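Long-range contacts in ornithine carbamoyltransferase (Giardia intestinalis, PDB 3GRF), which probably catalyses carbamoyl transfer between carbamoyl phosphate and ornithine, as part of the arginine degradation pathway: residues Tyr23-Lys32 with Asn309-Phe320; Lys5-Ile13 with Ala118-Asn127. One frame throughout, in Å; residues are numbered along the deposited sequence.

Contact 1. Residues Tyr23-Lys32 with Asn309-Phe320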
loop_
_atom_site.group_PDB
_atom_site.type_symbol
_atom_site.label_atom_id
_atom_site.label_comp_id
_atom_site.label_asym_id
_atom_site.label_seq_id
_atom_site.Cartn_x
_atom_site.Cartn_y
_atom_site.Cartn_z
ATOM N N TYR A 23 30.944 2.678 4.842
ATOM C CA TYR A 23 30.047 3.406 5.737
ATOM C C TYR A 23 28.628 2.812 5.717
ATOM O O TYR A 23 28.012 2.624 6.749
ATOM C CB TYR A 23 30.025 4.893 5.359
ATOM C CG TYR A 23 28.954 5.674 6.081
ATOM C CD1 TYR A 23 29.185 6.228 7.333
ATOM C CD2 TYR A 23 27.716 5.839 5.516
ATOM C CE1 TYR A 23 28.174 6.935 7.999
ATOM C CE2 TYR A 23 26.727 6.541 6.153
ATOM C CZ TYR A 23 26.953 7.061 7.391
ATOM O OH TYR A 23 25.934 7.752 7.974
ATOM N N LEU A 24 28.116 2.484 4.537
ATOM C CA LEU A 24 26.741 1.952 4.428
ATOM C C LEU A 24 26.615 0.621 5.137
ATOM O O LEU A 24 25.611 0.376 5.820
ATOM C CB LEU A 24 26.335 1.833 2.976
ATOM C CG LEU A 24 25.215 2.783 2.515
ATOM C CD1 LEU A 24 25.021 3.968 3.446
ATOM C CD2 LEU A 24 25.522 3.230 1.147
ATOM N N ILE A 25 27.666 -0.200 5.014
ATOM C CA ILE A 25 27.780 -1.531 5.663
ATOM C C ILE A 25 27.724 -1.362 7.168
ATOM O O ILE A 25 26.875 -1.927 7.808
ATOM C CB ILE A 25 29.056 -2.325 5.210
ATOM C CG1 ILE A 25 28.857 -2.888 3.787
ATOM C CG2 ILE A 25 29.365 -3.455 6.148
ATOM C CD1 ILE A 25 30.125 -3.013 2.951
ATOM N N ASP A 26 28.596 -0.540 7.724
ATOM C CA ASP A 26 28.582 -0.262 9.153
ATOM C C ASP A 26 27.295 0.391 9.667
ATOM O O ASP A 26 26.891 0.181 10.816
ATOM C CB ASP A 26 29.771 0.625 9.505
ATOM C CG ASP A 26 31.077 -0.049 9.278
ATOM O OD1 ASP A 26 31.156 -1.290 9.427
ATOM O OD2 ASP A 26 32.041 0.672 8.948
ATOM N N ARG A 27 26.670 1.224 8.837
ATOM C CA ARG A 27 25.409 1.855 9.242
ATOM C C ARG A 27 24.313 0.752 9.291
ATOM O O ARG A 27 23.556 0.628 10.255
ATOM C CB ARG A 27 25.082 2.974 8.264
ATOM C CG ARG A 27 23.865 3.767 8.599
ATOM C CD ARG A 27 24.313 5.129 8.973
ATOM N NE ARG A 27 23.191 6.029 9.168
ATOM C CZ ARG A 27 23.174 6.986 10.080
ATOM N NH1 ARG A 27 24.199 7.138 10.909
ATOM N NH2 ARG A 27 22.115 7.751 10.189
ATOM N N ALA A 28 24.271 -0.080 8.259
ATOM C CA ALA A 28 23.335 -1.217 8.213
ATOM C C ALA A 28 23.510 -2.072 9.454
ATOM O O ALA A 28 22.548 -2.531 10.040
ATOM C CB ALA A 28 23.605 -2.083 6.963
ATOM N N LEU A 29 24.769 -2.342 9.800
ATOM C CA LEU A 29 25.086 -3.187 10.953
ATOM C C LEU A 29 24.651 -2.520 12.256
ATOM O O LEU A 29 24.155 -3.183 13.186
ATOM C CB LEU A 29 26.583 -3.480 10.988
ATOM C CG LEU A 29 27.140 -4.525 10.039
ATOM C CD1 LEU A 29 28.656 -4.441 10.114
ATOM C CD2 LEU A 29 26.588 -5.915 10.428
ATOM N N ASP A 30 24.819 -1.213 12.327
ATOM C CA ASP A 30 24.389 -0.525 13.568
ATOM C C ASP A 30 22.885 -0.387 13.650
ATOM O O ASP A 30 22.337 -0.377 14.737
ATOM C CB ASP A 30 25.017 0.851 13.733
ATOM C CG ASP A 30 24.687 1.469 15.102
ATOM O OD1 ASP A 30 24.098 2.555 15.153
ATOM O OD2 ASP A 30 24.982 0.833 16.131
ATOM N N MET A 31 22.218 -0.256 12.504
ATOM C CA MET A 31 20.738 -0.244 12.478
ATOM C C MET A 31 20.143 -1.597 12.756
ATOM O O MET A 31 19.036 -1.680 13.253
ATOM C CB MET A 31 20.216 0.225 11.121
ATOM C CG MET A 31 20.641 1.623 10.770
ATOM S SD MET A 31 20.163 1.992 9.113
ATOM C CE MET A 31 20.140 3.784 9.126
ATOM N N LYS A 32 20.870 -2.663 12.414
ATOM C CA LYS A 32 20.482 -4.013 12.824
ATOM C C LYS A 32 20.441 -4.249 14.289
ATOM O O LYS A 32 19.471 -4.843 14.815
ATOM C CB LYS A 32 21.357 -5.069 12.165
ATOM C CG LYS A 32 20.645 -6.410 12.224
ATOM C CD LYS A 32 21.458 -7.505 11.522
ATOM C CE LYS A 32 20.698 -8.828 11.652
ATOM N NZ LYS A 32 21.417 -9.966 11.009
ATOM N N ASN A 309 18.754 -9.543 5.820
ATOM C CA ASN A 309 19.667 -8.378 5.823
ATOM C C ASN A 309 19.357 -7.383 4.696
ATOM O O ASN A 309 19.853 -6.255 4.695
ATOM C CB ASN A 309 21.144 -8.831 5.742
ATOM C CG ASN A 309 21.673 -9.324 7.085
ATOM O OD1 ASN A 309 21.209 -8.904 8.152
ATOM N ND2 ASN A 309 22.668 -10.191 7.046
ATOM N N ARG A 310 18.498 -7.767 3.756
ATOM C CA ARG A 310 17.929 -6.832 2.794
ATOM C C ARG A 310 17.290 -5.676 3.518
ATOM O O ARG A 310 17.398 -4.526 3.071
ATOM C CB ARG A 310 16.900 -7.494 1.850
ATOM C CG ARG A 310 17.508 -8.444 0.787
ATOM C CD ARG A 310 18.526 -7.700 -0.117
ATOM N NE ARG A 310 17.801 -6.712 -0.928
ATOM C CZ ARG A 310 17.062 -6.986 -2.016
ATOM N NH1 ARG A 310 17.003 -8.218 -2.517
ATOM N NH2 ARG A 310 16.392 -6.017 -2.622
ATOM N N LEU A 311 16.681 -5.972 4.664
ATOM C CA LEU A 311 15.970 -4.971 5.463
ATOM C C LEU A 311 16.939 -3.903 5.950
ATOM O O LEU A 311 16.782 -2.727 5.671
ATOM C CB LEU A 311 15.180 -5.622 6.641
ATOM C CG LEU A 311 14.674 -4.629 7.740
ATOM C CD1 LEU A 311 13.730 -3.536 7.185
ATOM C CD2 LEU A 311 14.111 -5.267 8.963
ATOM N N HIS A 312 17.915 -4.321 6.739
ATOM C CA HIS A 312 18.829 -3.369 7.353
ATOM C C HIS A 312 19.722 -2.648 6.332
ATOM O O HIS A 312 20.047 -1.488 6.478
ATOM C CB HIS A 312 19.683 -4.136 8.364
ATOM C CG HIS A 312 18.886 -5.062 9.230
ATOM N ND1 HIS A 312 17.937 -4.610 10.120
ATOM C CD2 HIS A 312 18.857 -6.412 9.295
ATOM C CE1 HIS A 312 17.388 -5.644 10.726
ATOM N NE2 HIS A 312 17.937 -6.750 10.247
ATOM N N SER A 313 20.156 -3.345 5.292
ATOM C CA SER A 313 20.915 -2.666 4.214
ATOM C C SER A 313 20.049 -1.683 3.405
ATOM O O SER A 313 20.547 -0.723 2.818
ATOM C CB SER A 313 21.530 -3.718 3.330
ATOM O OG SER A 313 20.499 -4.586 2.891
ATOM N N ALA A 314 18.747 -1.905 3.409
ATOM C CA ALA A 314 17.834 -0.992 2.732
ATOM C C ALA A 314 17.690 0.247 3.559
ATOM O O ALA A 314 17.673 1.338 2.996
ATOM C CB ALA A 314 16.451 -1.642 2.479
ATOM N N MET A 315 17.581 0.100 4.892
ATOM C CA MET A 315 17.375 1.255 5.762
ATOM C C MET A 315 18.586 2.176 5.645
ATOM O O MET A 315 18.456 3.400 5.747
ATOM C CB MET A 315 17.231 0.845 7.239
ATOM C CG MET A 315 16.106 -0.134 7.588
ATOM S SD MET A 315 16.119 -0.729 9.303
ATOM C CE MET A 315 17.849 -1.042 9.604
ATOM N N ALA A 316 19.767 1.579 5.494
ATOM C CA ALA A 316 21.025 2.325 5.410
ATOM C C ALA A 316 21.079 3.067 4.117
ATOM O O ALA A 316 21.407 4.238 4.058
ATOM C CB ALA A 316 22.231 1.387 5.536
ATOM N N VAL A 317 20.797 2.386 3.013
ATOM C CA VAL A 317 20.820 3.074 1.746
ATOM C C VAL A 317 19.824 4.230 1.602
ATOM O O VAL A 317 20.189 5.313 1.131
ATOM C CB VAL A 317 20.555 2.065 0.616
ATOM C CG1 VAL A 317 20.425 2.800 -0.663
ATOM C CG2 VAL A 317 21.696 1.029 0.588
ATOM N N LEU A 318 18.570 3.997 2.002
ATOM C CA LEU A 318 17.510 5.018 1.989
ATOM C C LEU A 318 17.923 6.175 2.889
ATOM O O LEU A 318 17.895 7.288 2.492
ATOM C CB LEU A 318 16.167 4.411 2.433
ATOM C CG LEU A 318 15.631 3.352 1.416
ATOM C CD1 LEU A 318 14.477 2.501 1.931
ATOM C CD2 LEU A 318 15.223 4.021 0.094
ATOM N N ASP A 319 18.339 5.887 4.100
ATOM C CA ASP A 319 18.752 6.934 5.020
ATOM C C ASP A 319 19.804 7.832 4.421
ATOM O O ASP A 319 19.671 9.053 4.409
ATOM C CB ASP A 319 19.296 6.318 6.310
ATOM C CG ASP A 319 19.660 7.375 7.323
ATOM O OD1 ASP A 319 18.710 7.976 7.861
ATOM O OD2 ASP A 319 20.873 7.627 7.541
ATOM N N PHE A 320 20.858 7.210 3.919
ATOM C CA PHE A 320 21.949 7.906 3.289
ATOM C C PHE A 320 21.506 8.747 2.109
ATOM O O PHE A 320 21.945 9.863 1.975
ATOM C CB PHE A 320 22.966 6.871 2.830
ATOM C CG PHE A 320 24.259 7.442 2.342
ATOM C CD1 PHE A 320 25.114 8.093 3.214
ATOM C CD2 PHE A 320 24.654 7.255 1.031
ATOM C CE1 PHE A 320 26.329 8.563 2.772
ATOM C CE2 PHE A 320 25.863 7.726 0.588
ATOM C CZ PHE A 320 26.700 8.378 1.465
#
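Segments 23-32 and 309-320 cross with their axes 7.9 Å apart and their N-to-C directions at 121°, coming closest where the CA atoms of Ala28 and Ser313 stand 4.9 Å apart. Small residues permit this approach: Ala316 is a knob in the hole formed by Leu24, Arg27, Ala28 and Met31, and its CB lies 3.5 Å from Leu24 O. Next to the knob, the Met31 thioether runs past Met315 in the opposite direction. Towards the end of 309-320, Leu24 CD1 packs 3.6 Å from Phe320 CB, while the Tyr23 and Phe320 rings meet obliquely through Tyr23 CE2 and Phe320 CD1. Arg27 turns its CG away from the backbone N (chi1 -176°) and bends at chi2, bringing its guanidinium to Asp319. There Arg27 NH2 forms a salt bridge to Asp319 OD2 at 2.9 Å, approaching from above the carboxylate plane, and NE adds a weak bond to the same oxygen; Asp319 OD1 is engaged by Arg41. At the other end, the extended Lys32 side chain lies across the His312 ring. Lys32 CG sits 3.4 Å from the His312 ring centroid in a CH-pi contact, and Lys32 NZ reaches a lone pair of Asn309 OD1 at 3.1 Å. Glu147 bridges to Lys32 NZ and accepts from Asn309 ND2, which also binds Thr144. The contact joins the carbamoyl-phosphate-binding region, through helix 18-33, to helix 303-322 of the Asp/Orn-binding region, which also touches helices 56-69 and 135-151 and strand 125-127.

Contact 2. Residues Lys5-Ile13 with Ala118-Asn127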
loop_
_atom_site.group_PDB
_atom_site.type_symbol
_atom_site.label_atom_id
_atom_site.label_comp_id
_atom_site.label_asym_id
_atom_site.label_seq_id
_atom_site.Cartn_x
_atom_site.Cartn_y
_atom_site.Cartn_z
ATOM N N LYS A 5 20.373 15.372 -12.311
ATOM C CA LYS A 5 21.551 16.147 -12.654
ATOM C C LYS A 5 22.060 16.914 -11.423
ATOM O O LYS A 5 21.545 17.946 -11.025
ATOM C CB LYS A 5 21.275 17.053 -13.856
ATOM C CG LYS A 5 21.062 18.522 -13.513
ATOM C CD LYS A 5 20.775 19.325 -14.767
ATOM C CE LYS A 5 19.322 19.753 -14.833
ATOM N NZ LYS A 5 18.711 19.419 -16.153
ATOM N N GLN A 6 23.079 16.323 -10.888
ATOM C CA GLN A 6 23.646 16.831 -9.691
ATOM C C GLN A 6 22.941 16.166 -8.516
ATOM O O GLN A 6 23.401 16.277 -7.377
ATOM C CB GLN A 6 23.558 18.350 -9.641
ATOM C CG GLN A 6 24.765 19.046 -10.220
ATOM C CD GLN A 6 25.919 19.061 -9.249
ATOM O OE1 GLN A 6 26.540 18.040 -9.004
ATOM N NE2 GLN A 6 26.363 20.124 -8.600
ATOM N N THR A 7 21.789 15.486 -8.781
ATOM C CA THR A 7 21.240 14.568 -7.802
ATOM C C THR A 7 21.998 13.238 -7.860
ATOM O O THR A 7 22.199 12.667 -8.940
ATOM C CB THR A 7 19.742 14.382 -8.047
ATOM O OG1 THR A 7 19.113 15.665 -7.981
ATOM C CG2 THR A 7 19.122 13.481 -7.003
ATOM N N ARG A 8 22.432 12.738 -6.707
ATOM C CA ARG A 8 23.074 11.414 -6.655
ATOM C C ARG A 8 22.062 10.285 -6.703
ATOM O O ARG A 8 21.108 10.274 -5.926
ATOM C CB ARG A 8 23.973 11.253 -5.412
ATOM C CG ARG A 8 25.338 11.858 -5.569
ATOM C CD ARG A 8 26.409 10.778 -5.559
ATOM N NE ARG A 8 27.079 10.765 -4.269
ATOM C CZ ARG A 8 27.776 9.761 -3.749
ATOM N NH1 ARG A 8 27.954 8.600 -4.376
ATOM N NH2 ARG A 8 28.301 9.943 -2.566
ATOM N N HIS A 9 22.332 9.330 -7.593
ATOM C CA HIS A 9 21.549 8.134 -7.821
ATOM C C HIS A 9 22.345 6.916 -7.338
ATOM O O HIS A 9 23.444 7.068 -6.798
ATOM C CB HIS A 9 21.247 7.990 -9.312
ATOM C CG HIS A 9 20.259 9.088 -9.783
ATOM N ND1 HIS A 9 18.952 9.121 -9.330
ATOM C CD2 HIS A 9 20.392 10.146 -10.619
ATOM C CE1 HIS A 9 18.325 10.145 -9.875
ATOM N NE2 HIS A 9 19.178 10.785 -10.661
ATOM N N LEU A 10 21.813 5.726 -7.548
ATOM C CA LEU A 10 22.472 4.476 -7.195
ATOM C C LEU A 10 21.943 3.488 -8.199
ATOM O O LEU A 10 20.992 2.752 -7.940
ATOM C CB LEU A 10 22.118 4.016 -5.744
ATOM C CG LEU A 10 22.827 2.802 -5.124
ATOM C CD1 LEU A 10 24.274 3.131 -4.780
ATOM C CD2 LEU A 10 22.099 2.320 -3.873
ATOM N N LEU A 11 22.560 3.469 -9.373
ATOM C CA LEU A 11 22.155 2.597 -10.448
ATOM C C LEU A 11 22.987 1.304 -10.438
ATOM O O LEU A 11 22.549 0.272 -10.948
ATOM C CB LEU A 11 22.276 3.323 -11.793
ATOM C CG LEU A 11 21.489 4.622 -12.120
ATOM C CD1 LEU A 11 20.936 4.525 -13.526
ATOM C CD2 LEU A 11 20.340 4.973 -11.169
ATOM N N THR A 12 24.182 1.389 -9.841
ATOM C CA THR A 12 25.053 0.249 -9.613
ATOM C C THR A 12 25.784 0.559 -8.329
ATOM O O THR A 12 25.679 1.680 -7.817
ATOM C CB THR A 12 26.034 -0.042 -10.829
ATOM O OG1 THR A 12 27.050 0.950 -10.945
ATOM C CG2 THR A 12 25.291 -0.068 -12.132
ATOM N N ILE A 13 26.510 -0.414 -7.792
ATOM C CA ILE A 13 27.109 -0.189 -6.476
ATOM C C ILE A 13 28.337 0.711 -6.556
ATOM O O ILE A 13 28.694 1.357 -5.559
ATOM C CB ILE A 13 27.361 -1.509 -5.696
ATOM C CG1 ILE A 13 27.422 -1.213 -4.200
ATOM C CG2 ILE A 13 28.639 -2.232 -6.193
ATOM C CD1 ILE A 13 26.110 -0.767 -3.601
ATOM N N ALA A 118 15.899 8.126 -13.906
ATOM C CA ALA A 118 16.919 8.831 -13.148
ATOM C C ALA A 118 17.371 10.136 -13.850
ATOM O O ALA A 118 17.563 11.155 -13.194
ATOM C CB ALA A 118 18.118 7.900 -12.872
ATOM N N GLN A 119 17.537 10.111 -15.173
ATOM C CA GLN A 119 17.998 11.299 -15.927
ATOM C C GLN A 119 17.228 12.542 -15.501
ATOM O O GLN A 119 17.825 13.579 -15.161
ATOM C CB GLN A 119 17.803 11.071 -17.430
ATOM C CG GLN A 119 18.815 11.704 -18.373
ATOM C CD GLN A 119 19.033 10.820 -19.608
ATOM O OE1 GLN A 119 19.811 9.848 -19.574
ATOM N NE2 GLN A 119 18.317 11.133 -20.695
ATOM N N HIS A 120 15.898 12.423 -15.475
ATOM C CA HIS A 120 15.029 13.606 -15.274
ATOM C C HIS A 120 14.593 13.803 -13.838
ATOM O O HIS A 120 14.003 14.814 -13.513
ATOM C CB HIS A 120 13.775 13.504 -16.128
ATOM C CG HIS A 120 14.059 13.241 -17.563
ATOM N ND1 HIS A 120 14.443 14.230 -18.437
ATOM C CD2 HIS A 120 14.019 12.096 -18.278
ATOM C CE1 HIS A 120 14.622 13.704 -19.634
ATOM N NE2 HIS A 120 14.371 12.410 -19.568
ATOM N N ALA A 121 14.858 12.803 -13.003
ATOM C CA ALA A 121 14.491 12.832 -11.607
ATOM C C ALA A 121 15.412 13.772 -10.850
ATOM O O ALA A 121 16.598 13.887 -11.132
ATOM C CB ALA A 121 14.525 11.438 -11.029
ATOM N N SER A 122 14.830 14.476 -9.899
ATOM C CA SER A 122 15.528 15.431 -9.057
ATOM C C SER A 122 15.495 15.020 -7.557
ATOM O O SER A 122 15.862 15.809 -6.694
ATOM C CB SER A 122 14.880 16.800 -9.236
ATOM O OG SER A 122 15.596 17.795 -8.512
ATOM N N VAL A 123 15.059 13.796 -7.257
ATOM C CA VAL A 123 15.247 13.153 -5.941
ATOM C C VAL A 123 16.132 11.935 -6.211
ATOM O O VAL A 123 16.206 11.479 -7.334
ATOM C CB VAL A 123 13.878 12.728 -5.282
ATOM C CG1 VAL A 123 13.026 13.943 -4.937
ATOM C CG2 VAL A 123 13.086 11.803 -6.197
ATOM N N PRO A 124 16.848 11.418 -5.201
ATOM C CA PRO A 124 17.614 10.181 -5.490
ATOM C C PRO A 124 16.827 8.972 -6.073
ATOM O O PRO A 124 15.804 8.575 -5.533
ATOM C CB PRO A 124 18.222 9.808 -4.133
ATOM C CG PRO A 124 18.157 11.022 -3.298
ATOM C CD PRO A 124 17.065 11.928 -3.834
ATOM N N CYS A 125 17.316 8.368 -7.148
ATOM C CA CYS A 125 16.715 7.107 -7.647
ATOM C C CYS A 125 17.699 5.900 -7.518
ATOM O O CYS A 125 18.918 5.996 -7.735
ATOM C CB CYS A 125 16.176 7.207 -9.086
ATOM S SG CYS A 125 15.083 8.580 -9.452
ATOM N N ILE A 126 17.135 4.782 -7.109
ATOM C CA ILE A 126 17.891 3.615 -6.710
ATOM C C ILE A 126 17.347 2.496 -7.571
ATOM O O ILE A 126 16.156 2.352 -7.676
ATOM C CB ILE A 126 17.703 3.296 -5.224
ATOM C CG1 ILE A 126 18.350 4.398 -4.376
ATOM C CG2 ILE A 126 18.337 1.935 -4.891
ATOM C CD1 ILE A 126 17.733 4.543 -2.992
ATOM N N ASN A 127 18.239 1.776 -8.243
ATOM C CA ASN A 127 17.883 0.626 -9.042
ATOM C C ASN A 127 17.638 -0.553 -8.077
ATOM O O ASN A 127 18.545 -0.993 -7.368
ATOM C CB ASN A 127 19.033 0.364 -10.031
ATOM C CG ASN A 127 18.974 -0.999 -10.666
ATOM O OD1 ASN A 127 17.912 -1.560 -10.850
ATOM N ND2 ASN A 127 20.123 -1.516 -11.051
#
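Leu10 pairs with Ile126 in a single parallel beta bridge, which lays the otherwise irregular N-terminal segment 5-13 along strand 125-127, the last strand of the four-stranded parallel sheet in the carbamoyl-phosphate-binding domain. Leu10 N donates to Cys125 O at 2.9 Å, and Asn127 N returns a nearly straight bond (172°) to Leu10 O at 2.9 Å. Beside the bridge, Leu10 CD2 touches Ile126 CG2 at 3.9 Å. Just before it, His9 lies against the turn between helix 111-120 and the strand. Its CB rests 3.4 Å from Cys125 O, and with chi1 at -69° CG stands beside the backbone N, placing one face of the ring against Ala118 CB. CG and CD2 both lie against that methyl, which sits 3.7 Å from the His9 ring centroid, almost on the ring normal, in a CH-pi contact. At the ring's edge, His9 ND1 accepts the Cys125 N-H at 2.8 Å, so ND1 probably carries no proton. His9 CE1 continues past the Cys125 side chain towards Val123 O, and His9 NE2 comes 3.0 Å from Ala118 O. The imidazole thus spans from the end of helix 111-120 to the start of strand 125-127. Farther back, Thr7 lays CG2 against the peptide joining Val123 and Pro124. Past the bridge, the Asn127 amide, whose OD1 is held by Leu129 N, donates from ND2 to Leu11 O at 3.0 Å and 165°, with that oxygen close to the amide plane.

In the fold
The centres of the two contacts lie 19 Å apart, and their segments alternate along the chain: 5-13, 23-32, 118-127, then 309-320. Contact 2 stays within the carbamoyl-phosphate-binding domain, attaching the N-terminal segment to the edge of its sheet. Contact 1 joins helix 18-33, which follows that segment, to the C-terminal helix 303-322. The contacts meet where Val317 CG1 packs 3.7 Å from Leu10 CD2 and Ile126 CD1 touches both Val317 and Leu318. The two ends of the chain are thereby brought together on the first domain: helix 303-322 comes back from the ornithine-binding half, consistent with the two-domain architecture of transcarbamoylases, and is covered partly by residues from the N-terminal end.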